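Local coordinates for protein Protease/Reverse transcriptase/ribonuclease H (Eastern chimpanzee simian foamy virus, PDB 7KSF) that copies RNA into DNA as a reverse transcriptase with ribonuclease H activity, and carries a retroviral aspartic protease domain that probably processes viral polyproteins, at residues V239-K244 with S315-K320; K51-Y56 with V71-Y76. The protein carries 1 engineered substitution. All blocks are in the same frame, centred on the assembly; numbering follows the deposited sequence.

Contact 1. Residues V239-K244 with S315-K320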
loop_
_atom_site.group_PDB
_atom_site.type_symbol
_atom_site.label_atom_id
_atom_site.label_comp_id
_atom_site.label_asym_id
_atom_site.label_seq_id
_atom_site.Cartn_x
_atom_site.Cartn_y
_atom_site.Cartn_z
ATOM N N VAL A 239 -1.404 2.265 18.889
ATOM C CA VAL A 239 -1.537 3.542 19.585
ATOM C C VAL A 239 -1.338 4.641 18.551
ATOM O O VAL A 239 -0.210 4.878 18.108
ATOM C CB VAL A 239 -0.528 3.706 20.734
ATOM C CG1 VAL A 239 -0.667 5.096 21.363
ATOM C CG2 VAL A 239 -0.716 2.628 21.781
ATOM N N ARG A 240 -2.421 5.343 18.205
ATOM C CA ARG A 240 -2.340 6.441 17.201
ATOM C C ARG A 240 -2.045 7.770 17.908
ATOM O O ARG A 240 -2.927 8.257 18.640
ATOM C CB ARG A 240 -3.642 6.526 16.399
ATOM C CG ARG A 240 -3.488 6.183 14.926
ATOM C CD ARG A 240 -4.657 5.376 14.393
ATOM N NE ARG A 240 -5.861 5.546 15.195
ATOM C CZ ARG A 240 -7.076 5.741 14.696
ATOM N NH1 ARG A 240 -7.254 5.791 13.386
ATOM N NH2 ARG A 240 -8.108 5.884 15.507
ATOM N N GLN A 241 -0.844 8.328 17.695
ATOM C CA GLN A 241 -0.464 9.600 18.296
ATOM C C GLN A 241 -0.470 10.707 17.248
ATOM O O GLN A 241 -1.187 10.616 16.245
ATOM C CB GLN A 241 0.908 9.495 18.957
ATOM C CG GLN A 241 1.018 8.394 20.008
ATOM C CD GLN A 241 0.716 8.881 21.415
ATOM O OE1 GLN A 241 1.545 9.537 22.045
ATOM N NE2 GLN A 241 -0.476 8.565 21.913
ATOM N N LYS A 242 0.311 11.766 17.480
ATOM C CA LYS A 242 0.296 12.911 16.576
ATOM C C LYS A 242 0.865 12.536 15.213
ATOM O O LYS A 242 0.156 12.558 14.201
ATOM C CB LYS A 242 1.072 14.077 17.192
ATOM C CG LYS A 242 0.977 15.366 16.394
ATOM C CD LYS A 242 1.676 16.506 17.119
ATOM C CE LYS A 242 1.682 17.793 16.301
ATOM N NZ LYS A 242 2.536 18.834 16.945
ATOM N N TYR A 243 2.145 12.184 15.166
ATOM C CA TYR A 243 2.800 11.793 13.928
ATOM C C TYR A 243 2.872 10.275 13.826
ATOM O O TYR A 243 2.953 9.567 14.833
ATOM C CB TYR A 243 4.210 12.381 13.838
ATOM C CG TYR A 243 4.269 13.875 14.042
ATOM C CD1 TYR A 243 4.597 14.410 15.279
ATOM C CD2 TYR A 243 4.002 14.752 13.001
ATOM C CE1 TYR A 243 4.656 15.771 15.475
ATOM C CE2 TYR A 243 4.055 16.119 13.188
ATOM C CZ TYR A 243 4.384 16.624 14.427
ATOM O OH TYR A 243 4.439 17.984 14.620
ATOM N N LYS A 244 2.838 9.781 12.592
ATOM C CA LYS A 244 2.901 8.354 12.320
ATOM C C LYS A 244 3.944 8.090 11.242
ATOM O O LYS A 244 4.050 8.846 10.274
ATOM C CB LYS A 244 1.536 7.816 11.883
ATOM C CG LYS A 244 0.471 7.954 12.956
ATOM C CD LYS A 244 -0.847 8.398 12.367
ATOM C CE LYS A 244 -1.811 8.824 13.459
ATOM N NZ LYS A 244 -3.031 9.444 12.888
ATOM N N SER A 315 4.518 5.694 16.341
ATOM C CA SER A 315 3.573 6.793 16.516
ATOM C C SER A 315 3.831 7.443 17.868
ATOM O O SER A 315 3.596 6.821 18.908
ATOM C CB SER A 315 2.132 6.298 16.410
ATOM O OG SER A 315 1.214 7.374 16.467
ATOM N N HIS A 316 4.309 8.685 17.856
ATOM C CA HIS A 316 4.528 9.455 19.071
ATOM C C HIS A 316 3.855 10.810 18.942
ATOM O O HIS A 316 3.830 11.404 17.859
ATOM C CB HIS A 316 6.022 9.635 19.369
ATOM C CG HIS A 316 6.639 8.482 20.098
ATOM N ND1 HIS A 316 6.883 7.266 19.499
ATOM C CD2 HIS A 316 7.058 8.361 21.381
ATOM C CE1 HIS A 316 7.429 6.445 20.381
ATOM N NE2 HIS A 316 7.544 7.087 21.529
ATOM N N ASP A 317 3.307 11.296 20.058
ATOM C CA ASP A 317 2.585 12.562 20.047
ATOM C C ASP A 317 3.532 13.755 20.085
ATOM O O ASP A 317 3.298 14.758 19.398
ATOM C CB ASP A 317 1.601 12.614 21.220
ATOM C CG ASP A 317 2.253 12.288 22.554
ATOM O OD1 ASP A 317 3.338 11.664 22.557
ATOM O OD2 ASP A 317 1.675 12.646 23.603
ATOM N N ASP A 318 4.593 13.669 20.869
ATOM C CA ASP A 318 5.533 14.774 20.977
ATOM C C ASP A 318 6.365 14.862 19.702
ATOM O O ASP A 318 6.981 13.862 19.307
ATOM C CB ASP A 318 6.426 14.581 22.196
ATOM C CG ASP A 318 6.959 15.887 22.741
ATOM O OD1 ASP A 318 7.320 16.766 21.931
ATOM O OD2 ASP A 318 7.005 16.039 23.979
ATOM N N PRO A 319 6.400 16.013 19.021
ATOM C CA PRO A 319 7.191 16.097 17.782
ATOM C C PRO A 319 8.669 15.834 17.992
ATOM O O PRO A 319 9.309 15.213 17.134
ATOM C CB PRO A 319 6.932 17.534 17.301
ATOM C CG PRO A 319 5.646 17.924 17.935
ATOM C CD PRO A 319 5.622 17.238 19.267
ATOM N N LYS A 320 9.235 16.284 19.115
ATOM C CA LYS A 320 10.657 16.063 19.354
ATOM C C LYS A 320 10.943 14.613 19.721
ATOM O O LYS A 320 11.986 14.068 19.340
ATOM C CB LYS A 320 11.166 17.006 20.449
ATOM C CG LYS A 320 10.649 16.697 21.852
ATOM C CD LYS A 320 11.411 17.466 22.924
ATOM C CE LYS A 320 11.001 17.019 24.325
ATOM N NZ LYS A 320 11.318 15.583 24.577
#
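Ser-315 OG is gripped by two backbone groups of the turn that leads into strand 243-249. Gln-241 N donates to it at 2.6 Å with an N-H...O angle of 160°, and OG in turn donates to Tyr-243 O at 3.2 Å, approaching from above the carbonyl plane. The hydroxyl reaches both because chi1 of -175° sets it opposite the backbone N of Ser-315. Two backbone bonds lie beside it in a loose match: Tyr-243 N to His-316 O at 3.3 Å, and a weak return bond from His-316 N to Tyr-243 O. Both strands belong to the antiparallel sheet of the reverse transcriptase palm. Strand 311-316 is the second arm of the hairpin whose turn carries the family's YVDD sequence, and here it ends and gives way to helix 319-336. Pro-319, in the first turn of that helix, meets the Tyr-243 ring: CG sits at the ring edge in plane, while CB comes in obliquely, 3.4 Å from CE1. The extended Lys-242 side chain runs across one ring face, with CG 3.8 Å above the plane near the rim, and its NZ makes a weak bond to Tyr-243 OH. Further back, the Lys-244 side chain bends at chi2 and its ammonium leaves the contact, bonding to Lys-350 O and Gly-363 O. Arg-240 likewise points away from 315-320, its NE bonding to Gly-365 O.

Contact 2. Residues K51-Y56 with V71-Y76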
loop_
_atom_site.group_PDB
_atom_site.type_symbol
_atom_site.label_atom_id
_atom_site.label_comp_id
_atom_site.label_asym_id
_atom_site.label_seq_id
_atom_site.Cartn_x
_atom_site.Cartn_y
_atom_site.Cartn_z
ATOM N N LYS A 51 35.975 -17.856 27.094
ATOM C CA LYS A 51 36.034 -19.169 26.470
ATOM C C LYS A 51 37.317 -19.325 25.659
ATOM O O LYS A 51 37.781 -18.383 25.011
ATOM C CB LYS A 51 34.818 -19.386 25.569
ATOM C CG LYS A 51 33.486 -19.405 26.307
ATOM C CD LYS A 51 32.335 -19.700 25.354
ATOM C CE LYS A 51 31.006 -19.791 26.088
ATOM N NZ LYS A 51 29.887 -20.117 25.159
ATOM N N GLN A 52 37.885 -20.527 25.697
ATOM C CA GLN A 52 39.092 -20.847 24.951
ATOM C C GLN A 52 38.766 -21.815 23.820
ATOM O O GLN A 52 37.955 -22.732 23.986
ATOM C CB GLN A 52 40.163 -21.444 25.864
ATOM C CG GLN A 52 39.726 -22.686 26.612
ATOM C CD GLN A 52 40.827 -23.247 27.482
ATOM O OE1 GLN A 52 41.924 -22.693 27.547
ATOM N NE2 GLN A 52 40.543 -24.353 28.159
ATOM N N GLN A 53 39.395 -21.593 22.669
ATOM C CA GLN A 53 39.152 -22.379 21.469
ATOM C C GLN A 53 40.482 -22.757 20.829
ATOM O O GLN A 53 41.498 -22.080 21.012
ATOM C CB GLN A 53 38.275 -21.610 20.462
ATOM C CG GLN A 53 36.945 -21.123 21.033
ATOM C CD GLN A 53 36.139 -20.308 20.036
ATOM O OE1 GLN A 53 36.504 -20.203 18.864
ATOM N NE2 GLN A 53 35.039 -19.723 20.499
ATOM N N ASN A 54 40.465 -23.852 20.074
ATOM C CA ASN A 54 41.673 -24.338 19.425
ATOM C C ASN A 54 42.093 -23.414 18.284
ATOM O O ASN A 54 41.267 -22.756 17.648
ATOM C CB ASN A 54 41.466 -25.755 18.888
ATOM C CG ASN A 54 41.341 -26.782 19.992
ATOM O OD1 ASN A 54 41.109 -26.442 21.150
ATOM N ND2 ASN A 54 41.491 -28.052 19.635
ATOM N N VAL A 55 43.396 -23.386 18.026
ATOM C CA VAL A 55 43.992 -22.544 16.996
ATOM C C VAL A 55 44.690 -23.439 15.981
ATOM O O VAL A 55 45.391 -24.384 16.355
ATOM C CB VAL A 55 44.981 -21.526 17.603
ATOM C CG1 VAL A 55 45.558 -20.637 16.523
ATOM C CG2 VAL A 55 44.293 -20.687 18.669
ATOM N N TYR A 56 44.493 -23.136 14.697
ATOM C CA TYR A 56 45.061 -23.946 13.625
ATOM C C TYR A 56 45.863 -23.091 12.651
ATOM O O TYR A 56 46.134 -21.914 12.917
ATOM C CB TYR A 56 43.957 -24.690 12.865
ATOM C CG TYR A 56 42.901 -25.335 13.734
ATOM C CD1 TYR A 56 41.821 -24.602 14.212
ATOM C CD2 TYR A 56 42.969 -26.684 14.054
ATOM C CE1 TYR A 56 40.850 -25.188 14.998
ATOM C CE2 TYR A 56 41.997 -27.281 14.840
ATOM C CZ TYR A 56 40.941 -26.527 15.308
ATOM O OH TYR A 56 39.974 -27.118 16.090
ATOM N N VAL A 71 44.155 -19.352 12.179
ATOM C CA VAL A 71 42.708 -19.196 12.210
ATOM C C VAL A 71 42.121 -19.858 13.449
ATOM O O VAL A 71 42.732 -20.728 14.074
ATOM C CB VAL A 71 42.036 -19.776 10.945
ATOM C CG1 VAL A 71 42.462 -18.998 9.709
ATOM C CG2 VAL A 71 42.376 -21.252 10.799
ATOM N N ILE A 72 40.910 -19.420 13.799
ATOM C CA ILE A 72 40.075 -20.080 14.797
ATOM C C ILE A 72 38.804 -20.540 14.103
ATOM O O ILE A 72 38.699 -20.481 12.872
ATOM C CB ILE A 72 39.737 -19.160 15.983
ATOM C CG1 ILE A 72 38.959 -17.932 15.519
ATOM C CG2 ILE A 72 41.005 -18.728 16.701
ATOM C CD1 ILE A 72 38.418 -17.110 16.667
ATOM N N ALA A 73 37.824 -20.980 14.883
ATOM C CA ALA A 73 36.563 -21.462 14.346
ATOM C C ALA A 73 35.537 -20.332 14.269
ATOM O O ALA A 73 35.739 -19.232 14.788
ATOM C CB ALA A 73 36.031 -22.615 15.196
ATOM N N SER A 74 34.419 -20.622 13.598
ATOM C CA SER A 74 33.332 -19.674 13.431
ATOM C C SER A 74 32.030 -20.450 13.307
ATOM O O SER A 74 31.923 -21.318 12.427
ATOM C CB SER A 74 33.524 -18.784 12.205
ATOM O OG SER A 74 32.353 -18.035 11.929
ATOM N N PRO A 75 31.035 -20.165 14.150
ATOM C CA PRO A 75 29.725 -20.804 13.988
ATOM C C PRO A 75 28.966 -20.335 12.757
ATOM O O PRO A 75 27.869 -20.843 12.501
ATOM C CB PRO A 75 28.988 -20.403 15.273
ATOM C CG PRO A 75 29.638 -19.118 15.686
ATOM C CD PRO A 75 31.080 -19.252 15.303
ATOM N N TYR A 76 29.511 -19.397 11.991
ATOM C CA TYR A 76 28.823 -18.841 10.839
ATOM C C TYR A 76 29.201 -19.593 9.567
ATOM O O TYR A 76 30.071 -20.466 9.560
ATOM C CB TYR A 76 29.148 -17.354 10.695
ATOM C CG TYR A 76 28.981 -16.554 11.967
ATOM C CD1 TYR A 76 30.083 -16.013 12.623
ATOM C CD2 TYR A 76 27.723 -16.343 12.518
ATOM C CE1 TYR A 76 29.932 -15.279 13.787
ATOM C CE2 TYR A 76 27.564 -15.611 13.683
ATOM C CZ TYR A 76 28.671 -15.083 14.313
ATOM O OH TYR A 76 28.519 -14.358 15.472
#
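The Tyr-56 ring presents an edge to Val-71: Val-71 O lies near the ring plane, 4.0 Å from CD1, while Leu-33 and Glu-36 also touch this side chain. A chi1 of -44° turns CG to the backbone-N side of the residue, which brings the ring edge close to the carbonyl that the N engages. That bond, Tyr-56 N to Val-71 O, is 3.0 Å long and nearly straight at 176°. Its partner, Val-71 N to Tyr-56 O, is weak. Beside the ring, Tyr-56 CB meets Val-71 CG2 at 4.3 Å. Val-55 CG2 makes a similarly light apolar touch with Ile-72 CG2. The amide of Gln-53 reaches over on an extended side chain, its OE1 4.2 Å from Ile-72 CD1. The N-to-C directions of the short strands 52-56 and 71-74 make 132°, antiparallel but strongly splayed; they separate beyond Ile-72, and Ser-74 OG then closes an ST turn by accepting from Tyr-76 N. This is the open end of the hairpin 52-62/65-74 in the protease domain. Strand 52-62 also pairs with strand 40-43, an arrangement consistent with the flap of retroviral aspartic proteases, while strand 65-74 has strand 26-29 running parallel to it, with Ile-72 bonded through its backbone to Thr-26.

How the contacts relate
Contact 2 comes first along the chain and closes before contact 1 opens. Their centres are 47 Å apart and their nearest atoms about 30 Å. They share no sheet: 51-56 with 71-76 joins two neighbouring strands of the mixed protease sheet, whereas 239-244 with 315-320 ties strands of the antiparallel polymerase sheet that are distant in sequence. The centre of contact 1 lies about 21 Å from the centre of the chain, that of contact 2 about 47 Å, so the protease sits well out from the middle of the molecule. The protease sheet and the palm sheet are thus separate units of one polypeptide, which also carries the RNase H domain.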